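Local coordinates for protein alcohol dehydrogenase (Escherichia coli, PDB 5VM2) that is of unknown substrate specificity but probably oxidises or reduces an alcohol-carbonyl pair with NAD(H) or NADP(H), as a zinc-binding member of the medium-chain alcohol dehydrogenase family, at residues P140-T145 with A303-R308; T184-K189 with G307-K312. All coordinates share one frame; numbering follows the deposited sequence.

Contact 1 of 2, residues P140-T145 with A303-R308; sequences PDNMDT and AISSGR
Ser305 OG donates to Asn142 OD1 at 2.8 Å, the donor standing 120° from the C=O bond and tilted moderately from the carbonyl plane. The other branch of the same amide completes a two-point grip: Asn142 ND2 donates to Ser305 O over 2.9 Å with an N-H...O angle of 161°, and that acceptor lies close to the amide plane. Two bonds to one residue, one to its side chain and one to its backbone, should fix the rotation of the amide. Asn142 reaches across because its CG sits between its own backbone N and carbonyl carbon (chi1 79°). Beside this polar pair, Pro140 lays its CB 3.6 Å from Ser305 OG. Met143 runs extended until chi3 bends it, bringing CE 3.5 Å from Ser305 CB and 3.8 Å from Ile304 CG2. The bond from Met143 N to Pro140 O, 3.0 Å, closes the type I beta turn that presents all three residues. Outside the two segments, Ile304 packs on helix 145-163 and Arg86 NH1 hydrogen-bonds Met143 O. Asn142 thus links a type I turn, between strand 136-138 and helix 145-163, to the C-terminal part of helix 297-305, pairing side chain with backbone carbonyl just before Gly307 leaves helical geometry with positive phi.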
loop_
_atom_site.group_PDB
_atom_site.type_symbol
_atom_site.label_atom_id
_atom_site.label_comp_id
_atom_site.label_asym_id
_atom_site.label_seq_id
_atom_site.Cartn_x
_atom_site.Cartn_y
_atom_site.Cartn_z
ATOM N N PRO A 140 6.121 -12.023 -13.467
ATOM C CA PRO A 140 5.906 -12.511 -14.832
ATOM C C PRO A 140 6.761 -11.728 -15.817
ATOM O O PRO A 140 7.163 -10.589 -15.567
ATOM C CB PRO A 140 4.411 -12.268 -15.070
ATOM C CG PRO A 140 3.809 -12.239 -13.688
ATOM C CD PRO A 140 4.866 -11.640 -12.803
ATOM N N ASP A 141 7.042 -12.364 -16.954
ATOM C CA ASP A 141 7.894 -11.729 -17.954
ATOM C C ASP A 141 7.310 -10.407 -18.443
ATOM O O ASP A 141 8.064 -9.486 -18.774
ATOM C CB ASP A 141 8.121 -12.683 -19.124
ATOM C CG ASP A 141 9.037 -13.839 -18.762
ATOM O OD1 ASP A 141 9.567 -13.852 -17.628
ATOM O OD2 ASP A 141 9.225 -14.736 -19.608
ATOM N N ASN A 142 5.985 -10.286 -18.481
ATOM C CA ASN A 142 5.331 -9.082 -18.977
ATOM C C ASN A 142 5.109 -8.035 -17.890
ATOM O O ASN A 142 4.345 -7.088 -18.107
ATOM C CB ASN A 142 4.000 -9.441 -19.647
ATOM C CG ASN A 142 2.876 -9.695 -18.649
ATOM O OD1 ASN A 142 3.110 -10.071 -17.498
ATOM N ND2 ASN A 142 1.643 -9.486 -19.095
ATOM N N MET A 143 5.755 -8.183 -16.735
ATOM C CA MET A 143 5.621 -7.254 -15.619
ATOM C C MET A 143 7.004 -6.744 -15.237
ATOM O O MET A 143 7.856 -7.526 -14.801
ATOM C CB MET A 143 4.947 -7.930 -14.423
ATOM C CG MET A 143 4.682 -6.995 -13.265
ATOM S SD MET A 143 3.835 -7.800 -11.891
ATOM C CE MET A 143 2.451 -8.524 -12.737
ATOM N N ASP A 144 7.227 -5.440 -15.398
ATOM C CA ASP A 144 8.543 -4.888 -15.118
ATOM C C ASP A 144 8.693 -4.632 -13.620
ATOM O O ASP A 144 7.757 -4.797 -12.830
ATOM C CB ASP A 144 8.790 -3.623 -15.943
ATOM C CG ASP A 144 7.742 -2.549 -15.715
ATOM O OD1 ASP A 144 7.548 -2.131 -14.553
ATOM O OD2 ASP A 144 7.125 -2.105 -16.706
ATOM N N THR A 145 9.895 -4.217 -13.217
ATOM C CA THR A 145 10.170 -4.077 -11.795
ATOM C C THR A 145 9.481 -2.865 -11.180
ATOM O O THR A 145 9.293 -2.835 -9.959
ATOM C CB THR A 145 11.679 -4.012 -11.552
ATOM O OG1 THR A 145 12.268 -3.070 -12.455
ATOM C CG2 THR A 145 12.305 -5.382 -11.772
ATOM N N ALA A 303 -3.426 -10.417 -11.118
ATOM C CA ALA A 303 -4.359 -9.406 -11.599
ATOM C C ALA A 303 -3.645 -8.338 -12.415
ATOM O O ALA A 303 -4.150 -7.900 -13.457
ATOM C CB ALA A 303 -5.102 -8.782 -10.419
ATOM N N ILE A 304 -2.462 -7.914 -11.968
ATOM C CA ILE A 304 -1.718 -6.900 -12.706
ATOM C C ILE A 304 -1.184 -7.478 -14.016
ATOM O O ILE A 304 -1.294 -6.855 -15.081
ATOM C CB ILE A 304 -0.594 -6.324 -11.828
ATOM C CG1 ILE A 304 -1.199 -5.560 -10.645
ATOM C CG2 ILE A 304 0.316 -5.424 -12.658
ATOM C CD1 ILE A 304 -0.255 -5.369 -9.476
ATOM N N SER A 305 -0.624 -8.688 -13.963
ATOM C CA SER A 305 -0.052 -9.292 -15.166
ATOM C C SER A 305 -1.095 -9.458 -16.263
ATOM O O SER A 305 -0.788 -9.295 -17.451
ATOM C CB SER A 305 0.572 -10.644 -14.835
ATOM O OG SER A 305 1.096 -11.232 -16.008
ATOM N N SER A 306 -2.330 -9.796 -15.887
ATOM C CA SER A 306 -3.394 -10.003 -16.862
ATOM C C SER A 306 -3.812 -8.714 -17.557
ATOM O O SER A 306 -4.487 -8.773 -18.589
ATOM C CB SER A 306 -4.611 -10.627 -16.176
ATOM O OG SER A 306 -5.261 -9.673 -15.342
ATOM N N GLY A 307 -3.430 -7.554 -17.021
ATOM C CA GLY A 307 -3.904 -6.284 -17.521
ATOM C C GLY A 307 -5.189 -5.798 -16.887
ATOM O O GLY A 307 -5.563 -4.633 -17.087
ATOM N N ARG A 308 -5.878 -6.652 -16.125
ATOM C CA ARG A 308 -7.126 -6.239 -15.493
ATOM C C ARG A 308 -6.888 -5.178 -14.426
ATOM O O ARG A 308 -7.732 -4.296 -14.229
ATOM C CB ARG A 308 -7.830 -7.452 -14.885
ATOM C CG ARG A 308 -9.246 -7.177 -14.411
ATOM C CD ARG A 308 -10.009 -8.472 -14.152
ATOM N NE ARG A 308 -10.303 -9.197 -15.387
ATOM C CZ ARG A 308 -10.879 -10.396 -15.429
ATOM N NH1 ARG A 308 -11.223 -11.011 -14.302
ATOM N NH2 ARG A 308 -11.112 -10.984 -16.595
#

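Contact 2 of 2, residues T184-K189 with G307-K312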
loop_
_atom_site.group_PDB
_atom_site.type_symbol
_atom_site.label_atom_id
_atom_site.label_comp_id
_atom_site.label_asym_id
_atom_site.label_seq_id
_atom_site.Cartn_x
_atom_site.Cartn_y
_atom_site.Cartn_z
ATOM N N THR A 184 -7.960 -0.015 -4.139
ATOM C CA THR A 184 -9.179 -0.670 -3.669
ATOM C C THR A 184 -10.231 -0.726 -4.772
ATOM O O THR A 184 -10.907 -1.747 -4.945
ATOM C CB THR A 184 -9.720 0.060 -2.438
ATOM O OG1 THR A 184 -8.693 0.134 -1.437
ATOM C CG2 THR A 184 -10.929 -0.676 -1.863
ATOM N N LEU A 185 -10.363 0.357 -5.543
ATOM C CA LEU A 185 -11.280 0.381 -6.682
ATOM C C LEU A 185 -10.982 -0.746 -7.666
ATOM O O LEU A 185 -11.877 -1.507 -8.052
ATOM C CB LEU A 185 -11.195 1.746 -7.368
ATOM C CG LEU A 185 -11.630 1.916 -8.823
ATOM C CD1 LEU A 185 -13.136 1.691 -8.956
ATOM C CD2 LEU A 185 -11.216 3.311 -9.323
ATOM N N GLN A 186 -9.722 -0.872 -8.081
ATOM C CA GLN A 186 -9.373 -1.922 -9.030
ATOM C C GLN A 186 -9.544 -3.308 -8.415
ATOM O O GLN A 186 -9.944 -4.255 -9.104
ATOM C CB GLN A 186 -7.948 -1.701 -9.528
ATOM C CG GLN A 186 -7.787 -0.372 -10.250
ATOM C CD GLN A 186 -6.574 -0.344 -11.140
ATOM O OE1 GLN A 186 -6.588 -0.900 -12.232
ATOM N NE2 GLN A 186 -5.511 0.308 -10.679
ATOM N N ALA A 187 -9.276 -3.445 -7.114
ATOM C CA ALA A 187 -9.529 -4.725 -6.459
ATOM C C ALA A 187 -11.018 -5.055 -6.464
ATOM O O ALA A 187 -11.406 -6.191 -6.762
ATOM C CB ALA A 187 -8.981 -4.715 -5.034
ATOM N N CYS A 188 -11.870 -4.070 -6.160
ATOM C CA CYS A 188 -13.312 -4.306 -6.207
ATOM C C CYS A 188 -13.755 -4.725 -7.603
ATOM O O CYS A 188 -14.617 -5.600 -7.751
ATOM C CB CYS A 188 -14.072 -3.061 -5.754
ATOM S SG CYS A 188 -13.892 -2.698 -3.992
ATOM N N LYS A 189 -13.171 -4.119 -8.640
ATOM C CA LYS A 189 -13.493 -4.525 -10.006
ATOM C C LYS A 189 -13.079 -5.968 -10.263
ATOM O O LYS A 189 -13.827 -6.740 -10.879
ATOM C CB LYS A 189 -12.801 -3.602 -11.009
ATOM C CG LYS A 189 -13.287 -2.167 -10.988
ATOM C CD LYS A 189 -13.447 -1.629 -12.404
ATOM C CE LYS A 189 -12.099 -1.457 -13.088
ATOM N NZ LYS A 189 -12.148 -1.802 -14.540
ATOM N N GLY A 307 -3.430 -7.554 -17.021
ATOM C CA GLY A 307 -3.904 -6.284 -17.521
ATOM C C GLY A 307 -5.189 -5.798 -16.887
ATOM O O GLY A 307 -5.563 -4.633 -17.087
ATOM N N ARG A 308 -5.878 -6.652 -16.125
ATOM C CA ARG A 308 -7.126 -6.239 -15.493
ATOM C C ARG A 308 -6.888 -5.178 -14.426
ATOM O O ARG A 308 -7.732 -4.296 -14.229
ATOM C CB ARG A 308 -7.830 -7.452 -14.885
ATOM C CG ARG A 308 -9.246 -7.177 -14.411
ATOM C CD ARG A 308 -10.009 -8.472 -14.152
ATOM N NE ARG A 308 -10.303 -9.197 -15.387
ATOM C CZ ARG A 308 -10.879 -10.396 -15.429
ATOM N NH1 ARG A 308 -11.223 -11.011 -14.302
ATOM N NH2 ARG A 308 -11.112 -10.984 -16.595
ATOM N N PHE A 309 -5.751 -5.243 -13.745
ATOM C CA PHE A 309 -5.382 -4.323 -12.678
ATOM C C PHE A 309 -4.226 -3.477 -13.208
ATOM O O PHE A 309 -3.147 -4.008 -13.488
ATOM C CB PHE A 309 -4.992 -5.122 -11.433
ATOM C CG PHE A 309 -5.040 -4.348 -10.141
ATOM C CD1 PHE A 309 -5.763 -4.838 -9.067
ATOM C CD2 PHE A 309 -4.322 -3.169 -9.981
ATOM C CE1 PHE A 309 -5.799 -4.153 -7.866
ATOM C CE2 PHE A 309 -4.353 -2.480 -8.781
ATOM C CZ PHE A 309 -5.090 -2.975 -7.721
ATOM N N ASP A 310 -4.456 -2.169 -13.368
ATOM C CA ASP A 310 -3.493 -1.255 -14.001
ATOM C C ASP A 310 -2.796 -0.437 -12.916
ATOM O O ASP A 310 -3.385 0.487 -12.348
ATOM C CB ASP A 310 -4.203 -0.357 -15.014
ATOM C CG ASP A 310 -3.254 0.600 -15.757
ATOM O OD1 ASP A 310 -2.059 0.712 -15.406
ATOM O OD2 ASP A 310 -3.723 1.261 -16.709
ATOM N N VAL A 311 -1.530 -0.765 -12.642
ATOM C CA VAL A 311 -0.726 0.020 -11.707
ATOM C C VAL A 311 0.244 0.967 -12.414
ATOM O O VAL A 311 0.667 1.964 -11.806
ATOM C CB VAL A 311 0.046 -0.889 -10.723
ATOM C CG1 VAL A 311 -0.918 -1.636 -9.821
ATOM C CG2 VAL A 311 0.958 -1.864 -11.465
ATOM N N LYS A 312 0.599 0.694 -13.674
ATOM C CA LYS A 312 1.534 1.553 -14.392
ATOM C C LYS A 312 0.939 2.933 -14.635
ATOM O O LYS A 312 1.637 3.946 -14.518
ATOM C CB LYS A 312 1.927 0.895 -15.716
ATOM C CG LYS A 312 2.668 1.805 -16.682
ATOM C CD LYS A 312 3.148 1.033 -17.904
ATOM C CE LYS A 312 3.940 -0.204 -17.502
ATOM N NZ LYS A 312 5.123 0.137 -16.663
HETATM O O HOH W 1 -10.411 -3.299 -15.386
#
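Gln186 turns its CG anti to its own carbonyl carbon (chi1 -61°) and then extends, carrying its amide past the Phe309 ring to the backbone of Asp310; Phe309, with CG anti to its backbone N (chi1 -160°), brings its ring back against the helix. The amide meets one residue twice. Asp310 N donates to Gln186 OE1 at 2.7 Å, and Gln186 NE2 returns a bond to Asp310 O, also 2.7 Å and nearly straight at 173°. That acceptor lies in the amide plane of Gln186, although NE2 stands well above the carbonyl plane of Asp310. OE1 and one N-H of NE2 are both engaged, which defines the flip state of this buried amide by the donor and acceptor it faces. The same side chain makes the apolar part of the contact: Gln186 CB sits over the centre of one face of the Phe309 ring, 3.5 Å from the centroid, a CH-pi contact almost along the ring normal. Farther along the helix Ala187 CB comes 4.3 Å from Phe309 CE1, and Met158 of helix 145-163 touches both residues. The carboxylate of Asp310 serves the loop itself, with OD2 bound to Ser313 OG. Helix 179-190 begins within the glycine-rich turn after strand 171-175, consistent with the first helix of a Rossmann fold; here it holds the chain between helix 297-305 and strand 315-320 by side-chain-to-backbone pairing.

From the N terminus, the chain passes 140-145, then helix 179-190, and reaches 303-312, where both contacts end on one continuous stretch sharing Gly307 and Arg308. Contact 1 closes the longer loop, with 157 residues between its segments. Contact 2 starts later and ends slightly beyond it, so the two loops overlap and cross. Their centres lie about 12 Å apart. They also touch directly: Asp144 OD2 forms a salt bridge with Lys312 NZ at 3.0 Å, and Ile304 CD1 packs 3.8 Å from Val311 CG1. Together they tie the turn before helix 145-163 and the Rossmann-type helix 179-190 to the segment leading from helix 297-305 toward strand 315-320.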